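Local coordinates for protein Cap5O (Staphylococcus aureus, PDB 3OJO) that binds NAD and probably oxidises UDP-N-acetyl-mannosamine as a dehydrogenase of capsular polysaccharide biosynthesis, at residues B[98-103]-B[270-275]; B[172-177]-B[196-201]; B[315-320]-B[349-354]. All blocks are in the same frame, centred on the assembly; numbering follows the deposited sequence.

Overall arrangement
Three separate contacts sample the chain from its NAD-binding part to its UDP-binding part. Interaction 2 is nested inside the long loop that interaction 1 closes, whereas interaction 3 follows both in series. The centres of interactions 1 and 2 lie 30 Å apart, and each approaches the cofactor: the side chain of Cys-103 is about 7 Å from the bound NAD, that of Leu-173 about 9 Å. Interaction 3, in the parallel sheet towards the C-terminus, is away from the known sites; its centre is 35 Å from that of interaction 1 and 47 Å from that of interaction 2, across the chain's centre. None of the three touches another.

Interaction 1. Residues B[98-103]-B[270-275]; sequences DQYRSC and LAVDPY
Two irregular loops meet in a buried, mixed polar and apolar contact beside the cofactor pocket: residues 98-103, between strand 86-89 and helix 106-115, lie against residues 270-275, which lead into helix 275-280. The backbone link is Leu-270 N to Arg-101 O at 3.2 Å, the donor sitting almost straight out from the carbonyl. Next to it the hydroxyl OG of Ser-102 donates to Val-272 O over 2.7 Å. It comes from above the carbonyl plane, 58° out of it, so this short bond does not use a lone-pair direction. Val-272 directs CG2 at the other loop, 3.6 Å from Tyr-100 CB and also against Tyr-100 O and Ser-102 OG; its CG1 approaches the tyrosine ring obliquely. Because CG1 stands anti to the carbonyl carbon (chi1 -81°), CG2 takes the position between backbone N and carbonyl carbon. The contact thus ties the NAD-binding Rossmann region to the central domain of the UDP-glucose/GDP-mannose dehydrogenase family, and a disulfide from Cys-103 to Cys-269 fastens the same junction covalently. Arg-101 stretches from CG to NE across Leu-270, whose CD2 lies 3.5 Å from Arg-101 NH2. The guanidinium continues to a salt bridge with Asp-223 of helix 208-238, a helix that also packs on Leu-270. At the other end Pro-274 CG rests 3.8 Å from Ser-102 CB. Within its own loop, Ser-102 N donates to Asp-98 OD1 at 3.1 Å on the syn side of the carboxylate, bridging the two ends of the excursion through Tyr-100 and Arg-101. The Cys-103 side chain itself lies close to those of Thr-93 and Thr-130, both of which bind NAD.

Interaction 2. Residues B[172-177]-B[196-201]; sequences ELVHNN and RTFVQG
Phe-198 and Gln-200 approach Val-174 at the C-terminal end of helix 169-175, where the loop 196-201, between helix 185-195 and strand 203-207, closes over the helix end in the Rossmann-type NAD-binding domain. The Phe-198 side chain crosses those of Leu-173 and Val-174 at a slant. Val-174 CG2 lies at the ring edge, 3.9 Å from Phe-198 CD2, as does the carbonyl oxygen Leu-173 O, while Leu-173 CG is 4.0 Å from Phe-198 CE2. With chi1 62°, Phe-198 CG stands between its backbone N and carbonyl carbon, and the end of the ring comes near the helix; Phe-30 meets this ring edge-to-face, and Met-29 of helix 23-32 packs beside it.

Gln-200 runs alongside Val-174 and His-175, all pointing the same way. Its amide nitrogen NE2 lies 3.4 Å from Val-174 CG1, and that same methyl sits over the centre of the His-175 imidazole, 3.7 Å above its plane. The imidazole and the Gln-200 amide are turned 80° apart, so their planes do not stack. Val-199 sends CG1 and CG2 towards the carbonyls of the helix end, with its CA also making a CA-H...O contact to Val-174 O. Gly-201 CA packs closely on the backbone carbonyl oxygens of His-175 and Asn-176, 3.6 Å from each O. One backbone oxygen takes two amides: Val-174 O accepts Gly-201 N at 3.1 Å, in the carbonyl plane, and Gln-200 N at 2.9 Å, tilted 28° from it.

Interaction 3. Residues B[315-320]-B[349-354]; sequences GNKVTV and DIEVCA
With chi1 at 60°, Val-318 places CG1 between its backbone N and carbonyl carbon, where it meets Ile-350 CG2 at 3.4 Å and Val-352 CG1 at 3.9 Å. The Ile-350 methyl reaches it by lying anti to its own backbone N, and the two side chains meet at a slant; Val-318 and Val-352 instead run side by side. Helix 286-312 packs on Val-318 and on Ile-350, just before the strand, and helix 336-346 on Val-352.

The face bearing Lys-317, Glu-351, Thr-319 and Cys-353 is more polar. Lys-317 is extended and lies beside Glu-351, whose bend at chi2 (-103°) brings OE1 to 3.4 Å from Lys-317 CG. The charged ends do not touch: Lys-317 NZ bonds to the carbonyl oxygens of Ala-371 and Lys-373, though the nearby carboxylate may still favour its charge. Further along, Lys-317 CE passes 3.7 Å from Cys-353 CB. The hydroxyl of Thr-319 is bound to Ala-371 O, while its CG2 rests against Cys-353 O.

Backbone bonds join the strands in parallel register, from Glu-351 N to Asn-316 O (2.8 Å), Val-318 N to Glu-351 O (2.9 Å), Cys-353 N to Val-318 O (3.0 Å) and Val-320 N to Cys-353 O (2.8 Å). CA-H...O contacts run between them. Strand 351-355 is outermost in this chain's sheet and 317-321 its inner neighbour; with helix 336-346 between them they form the beta-alpha-beta crossover that opens the parallel sheet of the UDP-binding domain.

Interaction 1. Residues B[98-103]-B[270-275]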
ATOM      1  N   ASP B  98      21.623   7.462  -4.531  1.00 73.53           N
ATOM      2  CA  ASP B  98      21.425   6.241  -3.752  1.00 74.01           C
ATOM      3  C   ASP B  98      20.100   5.564  -4.158  1.00 79.69           C
ATOM      4  O   ASP B  98      19.201   6.216  -4.707  1.00 79.35           O
ATOM      5  CB  ASP B  98      21.500   6.516  -2.223  1.00 75.56           C
ATOM      6  CG  ASP B  98      20.262   7.119  -1.566  1.00 84.15           C
ATOM      7  OD1 ASP B  98      19.643   8.031  -2.168  1.00 83.53           O
ATOM      8  OD2 ASP B  98      19.940   6.713  -0.431  1.00 90.92           O
ATOM      9  N   GLN B  99      20.019   4.251  -3.891  1.00 77.64           N
ATOM     10  CA  GLN B  99      18.923   3.315  -4.180  1.00 78.45           C
ATOM     11  C   GLN B  99      17.590   3.808  -3.615  1.00 83.60           C
ATOM     12  O   GLN B  99      16.655   4.078  -4.375  1.00 83.41           O
ATOM     13  CB  GLN B  99      19.238   1.905  -3.600  1.00 79.98           C
ATOM     14  CG  GLN B  99      20.726   1.506  -3.535  1.00 99.97           C
ATOM     15  CD  GLN B  99      21.475   2.099  -2.349  1.00121.96           C
ATOM     16  OE1 GLN B  99      21.146   1.856  -1.181  1.00117.14           O
ATOM     17  NE2 GLN B  99      22.518   2.879  -2.628  1.00111.89           N
ATOM     18  N   TYR B 100      17.548   3.956  -2.272  1.00 80.52           N
ATOM     19  CA  TYR B 100      16.437   4.376  -1.408  1.00 80.31           C
ATOM     20  C   TYR B 100      15.849   5.756  -1.705  1.00 81.49           C
ATOM     21  O   TYR B 100      14.757   6.059  -1.213  1.00 80.57           O
ATOM     22  CB  TYR B 100      16.902   4.349   0.065  1.00 82.15           C
ATOM     23  CG  TYR B 100      17.212   2.963   0.585  1.00 85.56           C
ATOM     24  CD1 TYR B 100      16.214   2.161   1.130  1.00 87.67           C
ATOM     25  CD2 TYR B 100      18.504   2.446   0.525  1.00 87.11           C
ATOM     26  CE1 TYR B 100      16.495   0.883   1.612  1.00 88.73           C
ATOM     27  CE2 TYR B 100      18.794   1.160   0.989  1.00 88.23           C
ATOM     28  CZ  TYR B 100      17.784   0.383   1.532  1.00 96.45           C
ATOM     29  OH  TYR B 100      18.059  -0.884   1.992  1.00 99.68           O
ATOM     30  N   ARG B 101      16.571   6.589  -2.489  1.00 76.56           N
ATOM     31  CA  ARG B 101      16.249   7.986  -2.786  1.00 75.69           C
ATOM     32  C   ARG B 101      15.993   8.785  -1.478  1.00 77.14           C
ATOM     33  O   ARG B 101      14.857   9.068  -1.064  1.00 76.78           O
ATOM     34  CB  ARG B 101      15.247   8.183  -3.953  1.00 75.49           C
ATOM     35  CG  ARG B 101      13.788   8.325  -3.571  1.00 81.47           C
ATOM     36  CD  ARG B 101      12.894   8.606  -4.748  1.00 91.55           C
ATOM     37  NE  ARG B 101      11.519   8.259  -4.403  1.00103.82           N
ATOM     38  CZ  ARG B 101      10.446   8.634  -5.086  1.00119.40           C
ATOM     39  NH1 ARG B 101      10.570   9.392  -6.170  1.00109.63           N
ATOM     40  NH2 ARG B 101       9.237   8.264  -4.687  1.00103.06           N
ATOM     41  N   SER B 102      17.088   9.016  -0.766  1.00 70.95           N
ATOM     42  CA  SER B 102      17.053   9.750   0.480  1.00 69.10           C
ATOM     43  C   SER B 102      17.073  11.232   0.160  1.00 67.61           C
ATOM     44  O   SER B 102      17.551  11.642  -0.908  1.00 65.62           O
ATOM     45  CB  SER B 102      18.257   9.384   1.336  1.00 73.19           C
ATOM     46  OG  SER B 102      17.875   8.414   2.293  1.00 83.74           O
ATOM     47  N   CYS B 103      16.528  12.029   1.071  1.00 61.95           N
ATOM     48  CA  CYS B 103      16.526  13.478   0.921  1.00 61.26           C
ATOM     49  C   CYS B 103      17.910  13.986   1.257  1.00 57.52           C
ATOM     50  O   CYS B 103      18.517  13.540   2.241  1.00 56.40           O
ATOM     51  CB  CYS B 103      15.491  14.125   1.836  1.00 63.11           C
ATOM     52  SG  CYS B 103      13.778  13.575   1.600  1.00 68.04           S
ATOM     53  N   LEU B 270      11.914   9.737   0.079  1.00 63.50           N
ATOM     54  CA  LEU B 270      11.261   8.839   1.039  1.00 61.33           C
ATOM     55  C   LEU B 270      11.677   8.867   2.518  1.00 68.85           C
ATOM     56  O   LEU B 270      12.629   9.564   2.876  1.00 70.42           O
ATOM     57  CB  LEU B 270      11.262   7.402   0.498  1.00 59.33           C
ATOM     58  CG  LEU B 270      10.817   7.182  -0.925  1.00 60.72           C
ATOM     59  CD1 LEU B 270      10.822   5.713  -1.239  1.00 60.00           C
ATOM     60  CD2 LEU B 270       9.436   7.782  -1.197  1.00 60.44           C
ATOM     61  N   ALA B 271      10.942   8.082   3.368  1.00 65.44           N
ATOM     62  CA  ALA B 271      11.099   7.892   4.823  1.00 65.48           C
ATOM     63  C   ALA B 271      12.394   7.124   5.208  1.00 72.33           C
ATOM     64  O   ALA B 271      12.384   6.213   6.050  1.00 71.52           O
ATOM     65  CB  ALA B 271       9.860   7.201   5.401  1.00 65.65           C
ATOM     66  N   VAL B 272      13.516   7.519   4.595  1.00 70.48           N
ATOM     67  CA  VAL B 272      14.811   6.908   4.862  1.00 70.24           C
ATOM     68  C   VAL B 272      15.864   7.956   5.131  1.00 74.03           C
ATOM     69  O   VAL B 272      16.105   8.826   4.290  1.00 73.22           O
ATOM     70  CB  VAL B 272      15.254   5.867   3.802  1.00 74.10           C
ATOM     71  CG1 VAL B 272      14.588   4.513   4.043  1.00 73.76           C
ATOM     72  CG2 VAL B 272      14.996   6.366   2.378  1.00 74.03           C
ATOM     73  N   ASP B 273      16.452   7.910   6.331  1.00 71.31           N
ATOM     74  CA  ASP B 273      17.541   8.813   6.665  1.00 71.38           C
ATOM     75  C   ASP B 273      18.830   8.162   6.108  1.00 73.74           C
ATOM     76  O   ASP B 273      18.997   6.937   6.229  1.00 71.25           O
ATOM     77  CB  ASP B 273      17.599   9.126   8.170  1.00 73.99           C
ATOM     78  CG  ASP B 273      18.181   8.034   9.036  1.00 89.26           C
ATOM     79  OD1 ASP B 273      17.404   7.184   9.516  1.00 90.60           O
ATOM     80  OD2 ASP B 273      19.413   8.032   9.237  1.00 97.10           O
ATOM     81  N   PRO B 274      19.697   8.945   5.413  1.00 70.97           N
ATOM     82  CA  PRO B 274      20.910   8.349   4.807  1.00 70.40           C
ATOM     83  C   PRO B 274      21.756   7.467   5.732  1.00 73.09           C
ATOM     84  O   PRO B 274      22.270   6.434   5.293  1.00 72.44           O
ATOM     85  CB  PRO B 274      21.678   9.569   4.290  1.00 72.09           C
ATOM     86  CG  PRO B 274      20.619  10.602   4.045  1.00 76.45           C
ATOM     87  CD  PRO B 274      19.621  10.398   5.147  1.00 72.19           C
ATOM     88  N   TYR B 275      21.844   7.840   7.018  1.00 69.14           N
ATOM     89  CA  TYR B 275      22.625   7.109   7.998  1.00 69.07           C
ATOM     90  C   TYR B 275      21.963   5.877   8.645  1.00 74.45           C
ATOM     91  O   TYR B 275      22.161   4.776   8.145  1.00 73.17           O
ATOM     92  CB  TYR B 275      23.302   8.060   9.013  1.00 69.50           C
ATOM     93  CG  TYR B 275      24.221   7.353   9.981  1.00 70.00           C
ATOM     94  CD1 TYR B 275      25.426   6.800   9.554  1.00 72.21           C
ATOM     95  CD2 TYR B 275      23.872   7.201  11.319  1.00 70.13           C
ATOM     96  CE1 TYR B 275      26.253   6.099  10.433  1.00 73.35           C
ATOM     97  CE2 TYR B 275      24.685   6.500  12.203  1.00 70.91           C
ATOM     98  CZ  TYR B 275      25.895   5.984  11.768  1.00 77.54           C
ATOM     99  OH  TYR B 275      26.706   5.307  12.646  1.00 75.16           O
TER

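Interaction 2. Residues B[172-177]-B[196-201]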
ATOM      1  N   GLU B 172      -4.149  27.881  -1.241  1.00 42.41           N
ATOM      2  CA  GLU B 172      -3.649  26.658  -0.606  1.00 40.72           C
ATOM      3  C   GLU B 172      -2.857  26.969   0.687  1.00 43.39           C
ATOM      4  O   GLU B 172      -3.052  26.309   1.673  1.00 41.12           O
ATOM      5  CB  GLU B 172      -2.821  25.866  -1.621  1.00 41.89           C
ATOM      6  CG  GLU B 172      -2.129  24.627  -1.083  1.00 58.23           C
ATOM      7  CD  GLU B 172      -2.832  23.308  -1.324  1.00 89.66           C
ATOM      8  OE1 GLU B 172      -4.068  23.312  -1.526  1.00 93.01           O
ATOM      9  OE2 GLU B 172      -2.147  22.260  -1.266  1.00 91.16           O
ATOM     10  N   LEU B 173      -2.034  28.014   0.690  1.00 43.01           N
ATOM     11  CA  LEU B 173      -1.230  28.444   1.830  1.00 44.43           C
ATOM     12  C   LEU B 173      -2.091  28.875   3.031  1.00 51.04           C
ATOM     13  O   LEU B 173      -1.725  28.594   4.167  1.00 51.41           O
ATOM     14  CB  LEU B 173      -0.340  29.604   1.343  1.00 45.00           C
ATOM     15  CG  LEU B 173       1.125  29.738   1.816  1.00 49.33           C
ATOM     16  CD1 LEU B 173       1.916  28.452   1.649  1.00 48.79           C
ATOM     17  CD2 LEU B 173       1.817  30.841   1.033  1.00 50.78           C
ATOM     18  N   VAL B 174      -3.254  29.499   2.770  1.00 48.76           N
ATOM     19  CA  VAL B 174      -4.205  29.991   3.768  1.00 48.60           C
ATOM     20  C   VAL B 174      -5.122  28.883   4.354  1.00 54.01           C
ATOM     21  O   VAL B 174      -5.218  28.748   5.582  1.00 52.37           O
ATOM     22  CB  VAL B 174      -5.020  31.198   3.181  1.00 52.06           C
ATOM     23  CG1 VAL B 174      -6.239  31.543   4.034  1.00 51.89           C
ATOM     24  CG2 VAL B 174      -4.142  32.428   3.028  1.00 51.59           C
ATOM     25  N   HIS B 175      -5.812  28.127   3.470  1.00 52.37           N
ATOM     26  CA  HIS B 175      -6.826  27.121   3.807  1.00 53.27           C
ATOM     27  C   HIS B 175      -6.413  25.684   4.129  1.00 59.76           C
ATOM     28  O   HIS B 175      -7.222  24.942   4.692  1.00 61.12           O
ATOM     29  CB  HIS B 175      -7.989  27.171   2.811  1.00 54.32           C
ATOM     30  CG  HIS B 175      -8.636  28.515   2.747  1.00 58.27           C
ATOM     31  ND1 HIS B 175      -8.501  29.327   1.638  1.00 60.12           N
ATOM     32  CD2 HIS B 175      -9.353  29.170   3.688  1.00 60.37           C
ATOM     33  CE1 HIS B 175      -9.164  30.436   1.926  1.00 59.71           C
ATOM     34  NE2 HIS B 175      -9.683  30.392   3.152  1.00 60.22           N
ATOM     35  N   ASN B 176      -5.183  25.288   3.796  1.00 55.77           N
ATOM     36  CA  ASN B 176      -4.706  23.946   4.101  1.00 55.93           C
ATOM     37  C   ASN B 176      -4.456  23.768   5.581  1.00 58.09           C
ATOM     38  O   ASN B 176      -3.958  24.684   6.243  1.00 58.10           O
ATOM     39  CB  ASN B 176      -3.377  23.657   3.380  1.00 61.30           C
ATOM     40  CG  ASN B 176      -3.475  23.032   2.021  1.00101.51           C
ATOM     41  OD1 ASN B 176      -4.531  23.005   1.379  1.00103.13           O
ATOM     42  ND2 ASN B 176      -2.350  22.514   1.554  1.00 98.34           N
ATOM     43  N   ASN B 177      -4.714  22.546   6.072  1.00 53.10           N
ATOM     44  CA  ASN B 177      -4.390  22.129   7.424  1.00 51.71           C
ATOM     45  C   ASN B 177      -2.869  22.015   7.469  1.00 56.05           C
ATOM     46  O   ASN B 177      -2.231  21.661   6.478  1.00 55.45           O
ATOM     47  CB  ASN B 177      -5.052  20.810   7.781  1.00 46.12           C
ATOM     48  CG  ASN B 177      -6.553  20.861   7.873  1.00 70.95           C
ATOM     49  OD1 ASN B 177      -7.189  21.913   7.795  1.00 65.18           O
ATOM     50  ND2 ASN B 177      -7.157  19.709   8.075  1.00 68.46           N
ATOM     51  N   ARG B 196      -0.438  31.764  12.529  1.00 54.77           N
ATOM     52  CA  ARG B 196      -1.707  32.385  12.943  1.00 56.02           C
ATOM     53  C   ARG B 196      -2.014  33.668  12.137  1.00 58.08           C
ATOM     54  O   ARG B 196      -3.184  34.030  12.002  1.00 57.76           O
ATOM     55  CB  ARG B 196      -1.650  32.703  14.445  1.00 60.55           C
ATOM     56  CG  ARG B 196      -2.982  32.565  15.182  1.00 78.16           C
ATOM     57  CD  ARG B 196      -2.792  32.318  16.679  1.00 92.41           C
ATOM     58  NE  ARG B 196      -2.079  33.409  17.356  1.00103.29           N
ATOM     59  CZ  ARG B 196      -1.180  33.237  18.322  1.00118.75           C
ATOM     60  NH1 ARG B 196      -0.877  32.015  18.747  1.00106.38           N
ATOM     61  NH2 ARG B 196      -0.581  34.284  18.874  1.00104.17           N
ATOM     62  N   THR B 197      -0.946  34.309  11.577  1.00 52.73           N
ATOM     63  CA  THR B 197      -0.933  35.529  10.760  1.00 51.30           C
ATOM     64  C   THR B 197      -1.923  35.478   9.595  1.00 53.58           C
ATOM     65  O   THR B 197      -2.567  36.488   9.314  1.00 52.33           O
ATOM     66  CB  THR B 197       0.528  35.821  10.280  1.00 58.80           C
ATOM     67  OG1 THR B 197       1.431  35.792  11.393  1.00 53.64           O
ATOM     68  CG2 THR B 197       0.677  37.163   9.530  1.00 56.62           C
ATOM     69  N   PHE B 198      -2.046  34.311   8.921  1.00 50.86           N
ATOM     70  CA  PHE B 198      -2.921  34.145   7.745  1.00 50.50           C
ATOM     71  C   PHE B 198      -3.547  32.756   7.637  1.00 53.86           C
ATOM     72  O   PHE B 198      -4.476  32.581   6.846  1.00 53.08           O
ATOM     73  CB  PHE B 198      -2.141  34.465   6.445  1.00 52.50           C
ATOM     74  CG  PHE B 198      -0.966  33.543   6.194  1.00 54.20           C
ATOM     75  CD1 PHE B 198       0.281  33.810   6.757  1.00 56.14           C
ATOM     76  CD2 PHE B 198      -1.117  32.382   5.437  1.00 55.93           C
ATOM     77  CE1 PHE B 198       1.346  32.934   6.566  1.00 56.62           C
ATOM     78  CE2 PHE B 198      -0.041  31.513   5.240  1.00 57.84           C
ATOM     79  CZ  PHE B 198       1.180  31.799   5.803  1.00 55.59           C
ATOM     80  N   VAL B 199      -3.008  31.758   8.369  1.00 52.29           N
ATOM     81  CA  VAL B 199      -3.533  30.383   8.288  1.00 53.23           C
ATOM     82  C   VAL B 199      -4.920  30.275   8.944  1.00 60.75           C
ATOM     83  O   VAL B 199      -5.069  30.482  10.157  1.00 60.34           O
ATOM     84  CB  VAL B 199      -2.543  29.253   8.736  1.00 55.88           C
ATOM     85  CG1 VAL B 199      -3.181  27.864   8.629  1.00 55.40           C
ATOM     86  CG2 VAL B 199      -1.252  29.302   7.932  1.00 55.34           C
ATOM     87  N   GLN B 200      -5.920  29.965   8.102  1.00 59.43           N
ATOM     88  CA  GLN B 200      -7.317  29.741   8.463  1.00 60.14           C
ATOM     89  C   GLN B 200      -7.585  28.239   8.608  1.00 64.63           C
ATOM     90  O   GLN B 200      -8.549  27.844   9.268  1.00 64.80           O
ATOM     91  CB  GLN B 200      -8.252  30.374   7.417  1.00 62.00           C
ATOM     92  CG  GLN B 200      -8.515  31.856   7.679  1.00 79.52           C
ATOM     93  CD  GLN B 200      -9.035  32.577   6.460  1.00106.52           C
ATOM     94  OE1 GLN B 200     -10.168  32.359   6.003  1.00103.80           O
ATOM     95  NE2 GLN B 200      -8.232  33.495   5.937  1.00100.56           N
ATOM     96  N   GLY B 201      -6.711  27.423   8.015  1.00 60.76           N
ATOM     97  CA  GLY B 201      -6.769  25.973   8.095  1.00 59.40           C
ATOM     98  C   GLY B 201      -6.433  25.500   9.497  1.00 61.35           C
ATOM     99  O   GLY B 201      -6.000  26.288  10.338  1.00 59.77           O
TER

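Interaction 3. Residues B[315-320]-B[349-354]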
ATOM      1  N   GLY B 315      10.128   1.608 -39.699  1.00 75.70           N
ATOM      2  CA  GLY B 315      10.561   2.895 -39.171  1.00 75.17           C
ATOM      3  C   GLY B 315      11.364   2.798 -37.885  1.00 77.94           C
ATOM      4  O   GLY B 315      11.445   1.731 -37.262  1.00 78.46           O
ATOM      5  N   ASN B 316      11.969   3.924 -37.495  1.00 71.87           N
ATOM      6  CA  ASN B 316      12.802   4.073 -36.302  1.00 70.36           C
ATOM      7  C   ASN B 316      12.267   5.187 -35.384  1.00 70.04           C
ATOM      8  O   ASN B 316      12.629   5.237 -34.209  1.00 68.01           O
ATOM      9  CB  ASN B 316      14.244   4.413 -36.721  1.00 69.00           C
ATOM     10  CG  ASN B 316      15.110   3.222 -37.035  1.00 90.86           C
ATOM     11  OD1 ASN B 316      14.657   2.067 -37.099  1.00 87.93           O
ATOM     12  ND2 ASN B 316      16.398   3.474 -37.206  1.00 80.56           N
ATOM     13  N   LYS B 317      11.425   6.085 -35.944  1.00 64.43           N
ATOM     14  CA  LYS B 317      10.881   7.247 -35.260  1.00 63.15           C
ATOM     15  C   LYS B 317       9.815   6.993 -34.199  1.00 66.14           C
ATOM     16  O   LYS B 317       8.720   6.504 -34.502  1.00 65.46           O
ATOM     17  CB  LYS B 317      10.473   8.360 -36.236  1.00 64.82           C
ATOM     18  CG  LYS B 317      10.611   9.748 -35.619  1.00 74.20           C
ATOM     19  CD  LYS B 317       9.793  10.792 -36.343  1.00 85.16           C
ATOM     20  CE  LYS B 317       9.806  12.097 -35.592  1.00 95.47           C
ATOM     21  NZ  LYS B 317       8.965  13.120 -36.255  1.00106.57           N
ATOM     22  N   VAL B 318      10.158   7.362 -32.944  1.00 62.05           N
ATOM     23  CA  VAL B 318       9.286   7.307 -31.773  1.00 61.80           C
ATOM     24  C   VAL B 318       9.145   8.726 -31.244  1.00 64.11           C
ATOM     25  O   VAL B 318      10.156   9.376 -30.953  1.00 64.23           O
ATOM     26  CB  VAL B 318       9.707   6.297 -30.657  1.00 65.95           C
ATOM     27  CG1 VAL B 318      11.082   6.612 -30.089  1.00 66.12           C
ATOM     28  CG2 VAL B 318       8.666   6.247 -29.534  1.00 65.42           C
ATOM     29  N   THR B 319       7.894   9.212 -31.145  1.00 57.82           N
ATOM     30  CA  THR B 319       7.614  10.537 -30.609  1.00 55.86           C
ATOM     31  C   THR B 319       7.171  10.423 -29.153  1.00 55.39           C
ATOM     32  O   THR B 319       6.103   9.890 -28.857  1.00 54.13           O
ATOM     33  CB  THR B 319       6.609  11.312 -31.474  1.00 64.93           C
ATOM     34  OG1 THR B 319       7.062  11.318 -32.823  1.00 71.85           O
ATOM     35  CG2 THR B 319       6.419  12.742 -30.997  1.00 58.27           C
ATOM     36  N   VAL B 320       7.998  10.929 -28.251  1.00 50.57           N
ATOM     37  CA  VAL B 320       7.704  10.955 -26.820  1.00 49.41           C
ATOM     38  C   VAL B 320       6.742  12.135 -26.558  1.00 53.04           C
ATOM     39  O   VAL B 320       6.969  13.246 -27.047  1.00 51.72           O
ATOM     40  CB  VAL B 320       9.019  11.013 -25.988  1.00 51.79           C
ATOM     41  CG1 VAL B 320       8.786  11.540 -24.574  1.00 51.26           C
ATOM     42  CG2 VAL B 320       9.709   9.654 -25.959  1.00 51.03           C
ATOM     43  N   ASP B 349      19.089   2.429 -33.703  1.00 69.43           N
ATOM     44  CA  ASP B 349      17.939   1.769 -34.350  1.00 69.63           C
ATOM     45  C   ASP B 349      16.605   2.420 -33.909  1.00 72.96           C
ATOM     46  O   ASP B 349      15.533   1.915 -34.246  1.00 73.13           O
ATOM     47  CB  ASP B 349      17.914   0.218 -34.155  1.00 72.05           C
ATOM     48  CG  ASP B 349      19.263  -0.507 -34.205  1.00 85.84           C
ATOM     49  OD1 ASP B 349      19.935  -0.455 -35.270  1.00 87.26           O
ATOM     50  OD2 ASP B 349      19.628  -1.152 -33.193  1.00 89.32           O
ATOM     51  N   ILE B 350      16.674   3.539 -33.145  1.00 67.96           N
ATOM     52  CA  ILE B 350      15.531   4.328 -32.674  1.00 66.72           C
ATOM     53  C   ILE B 350      15.866   5.815 -32.810  1.00 71.22           C
ATOM     54  O   ILE B 350      16.863   6.280 -32.251  1.00 70.50           O
ATOM     55  CB  ILE B 350      15.043   3.979 -31.227  1.00 68.84           C
ATOM     56  CG1 ILE B 350      14.542   2.524 -31.116  1.00 69.10           C
ATOM     57  CG2 ILE B 350      13.931   4.926 -30.794  1.00 67.18           C
ATOM     58  CD1 ILE B 350      14.667   1.942 -29.771  1.00 72.08           C
ATOM     59  N   GLU B 351      15.016   6.542 -33.558  1.00 68.34           N
ATOM     60  CA  GLU B 351      15.092   7.985 -33.777  1.00 68.00           C
ATOM     61  C   GLU B 351      14.020   8.621 -32.878  1.00 69.79           C
ATOM     62  O   GLU B 351      12.827   8.439 -33.098  1.00 68.12           O
ATOM     63  CB  GLU B 351      14.873   8.315 -35.265  1.00 69.51           C
ATOM     64  CG  GLU B 351      15.576   9.580 -35.713  1.00 81.92           C
ATOM     65  CD  GLU B 351      14.670  10.788 -35.857  1.00109.48           C
ATOM     66  OE1 GLU B 351      13.732  10.739 -36.686  1.00103.38           O
ATOM     67  OE2 GLU B 351      14.930  11.805 -35.174  1.00107.01           O
ATOM     68  N   VAL B 352      14.456   9.298 -31.815  1.00 66.48           N
ATOM     69  CA  VAL B 352      13.536   9.885 -30.836  1.00 66.31           C
ATOM     70  C   VAL B 352      13.243  11.363 -31.068  1.00 71.22           C
ATOM     71  O   VAL B 352      14.125  12.123 -31.475  1.00 70.58           O
ATOM     72  CB  VAL B 352      13.914   9.557 -29.364  1.00 69.81           C
ATOM     73  CG1 VAL B 352      14.561   8.194 -29.277  1.00 69.73           C
ATOM     74  CG2 VAL B 352      14.821  10.621 -28.773  1.00 69.52           C
ATOM     75  N   CYS B 353      12.009  11.764 -30.775  1.00 68.87           N
ATOM     76  CA  CYS B 353      11.554  13.133 -30.915  1.00 68.89           C
ATOM     77  C   CYS B 353      10.604  13.444 -29.753  1.00 69.23           C
ATOM     78  O   CYS B 353       9.556  12.816 -29.627  1.00 69.23           O
ATOM     79  CB  CYS B 353      10.897  13.325 -32.282  1.00 70.17           C
ATOM     80  SG  CYS B 353      10.202  14.970 -32.571  1.00 74.82           S
ATOM     81  N   ALA B 354      10.998  14.375 -28.877  1.00 62.50           N
ATOM     82  CA  ALA B 354      10.187  14.745 -27.729  1.00 60.44           C
ATOM     83  C   ALA B 354       9.199  15.855 -28.010  1.00 62.52           C
ATOM     84  O   ALA B 354       9.555  16.856 -28.624  1.00 61.82           O
ATOM     85  CB  ALA B 354      11.078  15.144 -26.577  1.00 60.72           C
TER